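Local structure of hypothetical Protein TTHB210 (Thermus thermophilus, 3VG8) at residues G40-K52 with P93-E107. The protein is of unknown function but assembles into a homodecamer and is controlled by the sigma-E/anti-sigma-E regulatory system of its bacterium. The protein carries 1 engineered substitution. Sequence-based numbering, arbitrary orientation.
Sequences GNLVKVVFMVPLK and PHYHIELVLVSVDQE
Two carboxylates grip the ammonium group of Lys-44 in a salt-bridge network: NZ lies 3.0 Å from Glu-107 OE2 and 3.1 Å from Glu-98 OE1, above the plane of each carboxylate. The lysine reaches them because CG sits between the backbone N and the carbonyl carbon (chi1 61°) and the chain then runs out extended. Asn-80 of the adjoining strand also donates to Glu-98 OE1, and Tyr-116 OH hydrogen-bonds Glu-107 OE1, so both acids have second partners. Were the lysine replaced by an alanine, the two buried carboxylates would probably be left without their shared positive charge, and helix 104-110 without its charged link to the sheet. On the same face, Val-46 lays CG1 against His-96 CD2. There selenium replaces the sulfur of Met-48, and SE stands 3.3 Å from the centroid of the His-96 ring, over its centre; bends at chi2 and chi3 (-67° and -60°) fold the chain onto that ring. Pro-50 CA makes a CH-pi contact with one face of His-94. The opposite face is mostly apolar: Phe-47 meets Leu-99 CD1 with its ring edge and packs against Val-79 of a second subunit, where Tyr-95 OH hydrogen-bonds His-58 O. Antiparallel backbone bonds, such as Phe-47 N to Ile-97 O at 2.7 Å, join the strands. One face thus ties helix to sheet by charge, while the other packs apolar side chains, and sets the Tyr-95 hydroxyl, against a neighbouring subunit.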
loop_
_atom_site.group_PDB
_atom_site.type_symbol
_atom_site.label_atom_id
_atom_site.label_comp_id
_atom_site.label_asym_id
_atom_site.label_seq_id
_atom_site.Cartn_x
_atom_site.Cartn_y
_atom_site.Cartn_z
ATOM N N GLY F 40 21.596 24.243 -11.386
ATOM C CA GLY F 40 21.794 25.667 -11.229
ATOM C C GLY F 40 20.571 26.399 -10.715
ATOM O O GLY F 40 20.553 27.633 -10.739
ATOM N N ASN F 41 19.563 25.653 -10.268
ATOM C CA ASN F 41 18.346 26.240 -9.700
ATOM C C ASN F 41 18.587 26.506 -8.204
ATOM O O ASN F 41 19.198 25.682 -7.516
ATOM C CB ASN F 41 17.174 25.264 -9.795
ATOM C CG ASN F 41 16.844 24.889 -11.212
ATOM O OD1 ASN F 41 16.691 25.755 -12.061
ATOM N ND2 ASN F 41 16.727 23.589 -11.478
ATOM N N LEU F 42 18.100 27.637 -7.708
ATOM C CA LEU F 42 18.232 27.976 -6.296
ATOM C C LEU F 42 17.246 27.119 -5.487
ATOM O O LEU F 42 16.035 27.176 -5.693
ATOM C CB LEU F 42 17.925 29.449 -6.073
ATOM C CG LEU F 42 17.926 29.915 -4.610
ATOM C CD1 LEU F 42 19.307 29.729 -3.995
ATOM C CD2 LEU F 42 17.503 31.399 -4.558
ATOM N N VAL F 43 17.787 26.335 -4.565
ATOM C CA VAL F 43 17.003 25.431 -3.724
ATOM C C VAL F 43 16.612 26.040 -2.375
ATOM O O VAL F 43 15.482 25.850 -1.892
ATOM C CB VAL F 43 17.808 24.118 -3.472
ATOM C CG1 VAL F 43 17.031 23.159 -2.584
ATOM C CG2 VAL F 43 18.086 23.437 -4.811
ATOM N N LYS F 44 17.537 26.773 -1.766
ATOM C CA LYS F 44 17.261 27.360 -0.458
ATOM C C LYS F 44 18.187 28.488 -0.062
ATOM O O LYS F 44 19.267 28.631 -0.608
ATOM C CB LYS F 44 17.278 26.284 0.635
ATOM C CG LYS F 44 18.606 25.529 0.822
ATOM C CD LYS F 44 18.454 24.480 1.944
ATOM C CE LYS F 44 19.593 23.476 2.021
ATOM N NZ LYS F 44 19.316 22.375 3.016
ATOM N N VAL F 45 17.717 29.273 0.905
ATOM C CA VAL F 45 18.390 30.438 1.458
ATOM C C VAL F 45 18.685 30.104 2.928
ATOM O O VAL F 45 17.764 29.876 3.723
ATOM C CB VAL F 45 17.442 31.637 1.359
ATOM C CG1 VAL F 45 18.073 32.869 1.956
ATOM C CG2 VAL F 45 17.093 31.862 -0.101
ATOM N N VAL F 46 19.965 30.081 3.294
ATOM C CA VAL F 46 20.355 29.679 4.643
ATOM C C VAL F 46 21.019 30.751 5.529
ATOM O O VAL F 46 22.075 31.261 5.187
ATOM C CB VAL F 46 21.316 28.463 4.555
ATOM C CG1 VAL F 46 21.670 27.951 5.939
ATOM C CG2 VAL F 46 20.684 27.357 3.732
ATOM N N PHE F 47 20.385 31.087 6.651
ATOM C CA PHE F 47 20.954 32.046 7.607
ATOM C C PHE F 47 21.688 31.247 8.687
ATOM O O PHE F 47 21.185 30.234 9.166
ATOM C CB PHE F 47 19.857 32.884 8.276
ATOM C CG PHE F 47 19.132 33.774 7.332
ATOM C CD1 PHE F 47 18.025 33.316 6.636
ATOM C CD2 PHE F 47 19.601 35.061 7.077
ATOM C CE1 PHE F 47 17.398 34.123 5.700
ATOM C CE2 PHE F 47 18.979 35.869 6.144
ATOM C CZ PHE F 47 17.877 35.398 5.455
HETATM N N MSE F 48 22.873 31.704 9.068
HETATM C CA MSE F 48 23.676 31.035 10.095
HETATM C C MSE F 48 23.641 31.855 11.368
HETATM O O MSE F 48 23.999 33.034 11.338
HETATM C CB MSE F 48 25.138 30.961 9.668
HETATM C CG MSE F 48 25.404 30.179 8.416
HETATM SE SE MSE F 48 25.011 28.354 8.771
HETATM C CE MSE F 48 26.283 28.045 10.221
ATOM N N VAL F 49 23.218 31.256 12.483
ATOM C CA VAL F 49 23.213 31.975 13.755
ATOM C C VAL F 49 23.772 31.153 14.907
ATOM O O VAL F 49 23.412 29.984 15.090
ATOM C CB VAL F 49 21.787 32.484 14.162
ATOM C CG1 VAL F 49 21.256 33.435 13.098
ATOM C CG2 VAL F 49 20.842 31.328 14.370
ATOM N N PRO F 50 24.661 31.758 15.712
ATOM C CA PRO F 50 25.237 31.026 16.848
ATOM C C PRO F 50 24.177 30.941 17.932
ATOM O O PRO F 50 23.467 31.919 18.190
ATOM C CB PRO F 50 26.421 31.903 17.292
ATOM C CG PRO F 50 26.628 32.893 16.142
ATOM C CD PRO F 50 25.227 33.113 15.621
ATOM N N LEU F 51 24.054 29.772 18.537
ATOM C CA LEU F 51 23.086 29.545 19.595
ATOM C C LEU F 51 23.326 30.524 20.749
ATOM O O LEU F 51 22.379 31.072 21.337
ATOM C CB LEU F 51 23.210 28.100 20.107
ATOM C CG LEU F 51 22.287 27.681 21.266
ATOM C CD1 LEU F 51 20.835 27.882 20.887
ATOM C CD2 LEU F 51 22.548 26.230 21.618
ATOM N N LYS F 52 24.593 30.758 21.069
ATOM C CA LYS F 52 24.915 31.666 22.162
ATOM C C LYS F 52 24.303 33.050 21.976
ATOM O O LYS F 52 23.862 33.654 22.951
ATOM C CB LYS F 52 26.429 31.805 22.342
ATOM C CG LYS F 52 26.782 32.629 23.594
ATOM C CD LYS F 52 28.270 32.687 23.861
ATOM C CE LYS F 52 28.968 33.578 22.851
ATOM N NZ LYS F 52 30.444 33.570 23.039
ATOM N N PRO F 93 28.035 25.869 18.955
ATOM C CA PRO F 93 26.718 25.533 18.407
ATOM C C PRO F 93 26.104 26.661 17.594
ATOM O O PRO F 93 26.146 27.830 17.984
ATOM C CB PRO F 93 25.890 25.204 19.656
ATOM C CG PRO F 93 26.917 24.728 20.646
ATOM C CD PRO F 93 28.042 25.719 20.423
ATOM N N HIS F 94 25.537 26.290 16.455
ATOM C CA HIS F 94 24.868 27.208 15.541
ATOM C C HIS F 94 23.516 26.621 15.121
ATOM O O HIS F 94 23.192 25.474 15.435
ATOM C CB HIS F 94 25.686 27.395 14.260
ATOM C CG HIS F 94 26.767 28.415 14.372
ATOM N ND1 HIS F 94 27.883 28.234 15.159
ATOM C CD2 HIS F 94 26.894 29.639 13.809
ATOM C CE1 HIS F 94 28.650 29.308 15.079
ATOM N NE2 HIS F 94 28.074 30.175 14.268
ATOM N N TYR F 95 22.729 27.438 14.428
ATOM C CA TYR F 95 21.472 26.988 13.865
ATOM C C TYR F 95 21.453 27.506 12.432
ATOM O O TYR F 95 21.931 28.622 12.133
ATOM C CB TYR F 95 20.257 27.491 14.656
ATOM C CG TYR F 95 19.592 26.382 15.448
ATOM C CD1 TYR F 95 18.622 25.547 14.866
ATOM C CD2 TYR F 95 19.993 26.111 16.756
ATOM C CE1 TYR F 95 18.074 24.464 15.586
ATOM C CE2 TYR F 95 19.468 25.058 17.467
ATOM C CZ TYR F 95 18.508 24.231 16.884
ATOM O OH TYR F 95 18.023 23.168 17.620
ATOM N N HIS F 96 20.987 26.652 11.535
ATOM C CA HIS F 96 20.877 27.013 10.136
ATOM C C HIS F 96 19.407 27.296 9.960
ATOM O O HIS F 96 18.593 26.410 10.149
ATOM C CB HIS F 96 21.262 25.840 9.223
ATOM C CG HIS F 96 22.732 25.575 9.146
ATOM N ND1 HIS F 96 23.524 25.413 10.263
ATOM C CD2 HIS F 96 23.548 25.394 8.079
ATOM C CE1 HIS F 96 24.763 25.143 9.889
ATOM N NE2 HIS F 96 24.803 25.126 8.569
ATOM N N ILE F 97 19.052 28.523 9.622
ATOM C CA ILE F 97 17.652 28.826 9.414
ATOM C C ILE F 97 17.526 28.850 7.897
ATOM O O ILE F 97 18.108 29.696 7.208
ATOM C CB ILE F 97 17.272 30.183 10.025
ATOM C CG1 ILE F 97 17.749 30.253 11.481
ATOM C CG2 ILE F 97 15.778 30.354 9.982
ATOM C CD1 ILE F 97 17.106 29.229 12.376
ATOM N N GLU F 98 16.757 27.907 7.388
ATOM C CA GLU F 98 16.612 27.739 5.962
ATOM C C GLU F 98 15.228 28.048 5.389
ATOM O O GLU F 98 14.206 27.582 5.896
ATOM C CB GLU F 98 17.003 26.295 5.596
ATOM C CG GLU F 98 18.092 25.673 6.474
ATOM C CD GLU F 98 18.648 24.368 5.893
ATOM O OE1 GLU F 98 17.853 23.484 5.502
ATOM O OE2 GLU F 98 19.890 24.230 5.831
ATOM N N LEU F 99 15.228 28.850 4.333
ATOM C CA LEU F 99 14.018 29.206 3.596
ATOM C C LEU F 99 14.132 28.329 2.341
ATOM O O LEU F 99 14.938 28.614 1.462
ATOM C CB LEU F 99 14.046 30.692 3.224
ATOM C CG LEU F 99 13.487 31.645 4.286
ATOM C CD1 LEU F 99 14.236 31.455 5.587
ATOM C CD2 LEU F 99 13.584 33.093 3.800
ATOM N N VAL F 100 13.333 27.268 2.277
ATOM C CA VAL F 100 13.392 26.304 1.181
ATOM C C VAL F 100 12.354 26.586 0.106
ATOM O O VAL F 100 11.186 26.711 0.384
ATOM C CB VAL F 100 13.247 24.858 1.738
ATOM C CG1 VAL F 100 13.626 23.839 0.662
ATOM C CG2 VAL F 100 14.150 24.688 2.983
ATOM N N LEU F 101 12.803 26.673 -1.136
ATOM C CA LEU F 101 11.936 27.033 -2.238
ATOM C C LEU F 101 11.282 25.891 -3.008
ATOM O O LEU F 101 10.678 26.126 -4.051
ATOM C CB LEU F 101 12.719 27.949 -3.184
ATOM C CG LEU F 101 13.681 28.879 -2.411
ATOM C CD1 LEU F 101 14.411 29.785 -3.391
ATOM C CD2 LEU F 101 12.907 29.725 -1.391
ATOM N N VAL F 102 11.423 24.667 -2.498
ATOM C CA VAL F 102 10.809 23.472 -3.084
ATOM C C VAL F 102 10.362 22.563 -1.913
ATOM O O VAL F 102 10.773 22.765 -0.768
ATOM C CB VAL F 102 11.804 22.679 -3.960
ATOM C CG1 VAL F 102 12.156 23.462 -5.206
ATOM C CG2 VAL F 102 13.068 22.380 -3.152
ATOM N N SER F 103 9.547 21.557 -2.201
ATOM C CA SER F 103 9.059 20.638 -1.166
ATOM C C SER F 103 10.233 19.980 -0.450
ATOM O O SER F 103 11.323 19.848 -1.016
ATOM C CB SER F 103 8.199 19.539 -1.797
ATOM O OG SER F 103 9.027 18.606 -2.489
ATOM N N VAL F 104 9.993 19.524 0.775
ATOM C CA VAL F 104 11.053 18.907 1.559
ATOM C C VAL F 104 11.599 17.660 0.879
ATOM O O VAL F 104 12.792 17.388 0.957
ATOM C CB VAL F 104 10.581 18.596 3.012
ATOM C CG1 VAL F 104 9.404 17.607 3.003
ATOM C CG2 VAL F 104 11.744 18.050 3.822
ATOM N N ASP F 105 10.749 16.917 0.176
ATOM C CA ASP F 105 11.238 15.724 -0.513
ATOM C C ASP F 105 12.096 16.116 -1.721
ATOM O O ASP F 105 13.131 15.494 -1.984
ATOM C CB ASP F 105 10.080 14.816 -0.954
ATOM C CG ASP F 105 9.346 14.189 0.220
ATOM O OD1 ASP F 105 9.999 13.702 1.171
ATOM O OD2 ASP F 105 8.100 14.175 0.192
ATOM N N GLN F 106 11.660 17.131 -2.462
ATOM C CA GLN F 106 12.424 17.609 -3.613
ATOM C C GLN F 106 13.787 18.141 -3.150
ATOM O O GLN F 106 14.787 17.964 -3.827
ATOM C CB GLN F 106 11.688 18.746 -4.335
ATOM C CG GLN F 106 10.793 18.313 -5.485
ATOM C CD GLN F 106 11.525 17.466 -6.519
ATOM O OE1 GLN F 106 12.502 17.907 -7.134
ATOM N NE2 GLN F 106 11.050 16.242 -6.717
ATOM N N GLU F 107 13.806 18.808 -1.999
ATOM C CA GLU F 107 15.045 19.369 -1.472
ATOM C C GLU F 107 16.052 18.253 -1.239
ATOM O O GLU F 107 17.201 18.344 -1.675
ATOM C CB GLU F 107 14.763 20.124 -0.161
ATOM C CG GLU F 107 15.954 20.824 0.474
ATOM C CD GLU F 107 16.731 19.913 1.420
ATOM O OE1 GLU F 107 16.109 19.035 2.053
ATOM O OE2 GLU F 107 17.958 20.083 1.541
HETATM O O HOH W 1 26.919 29.241 20.351
#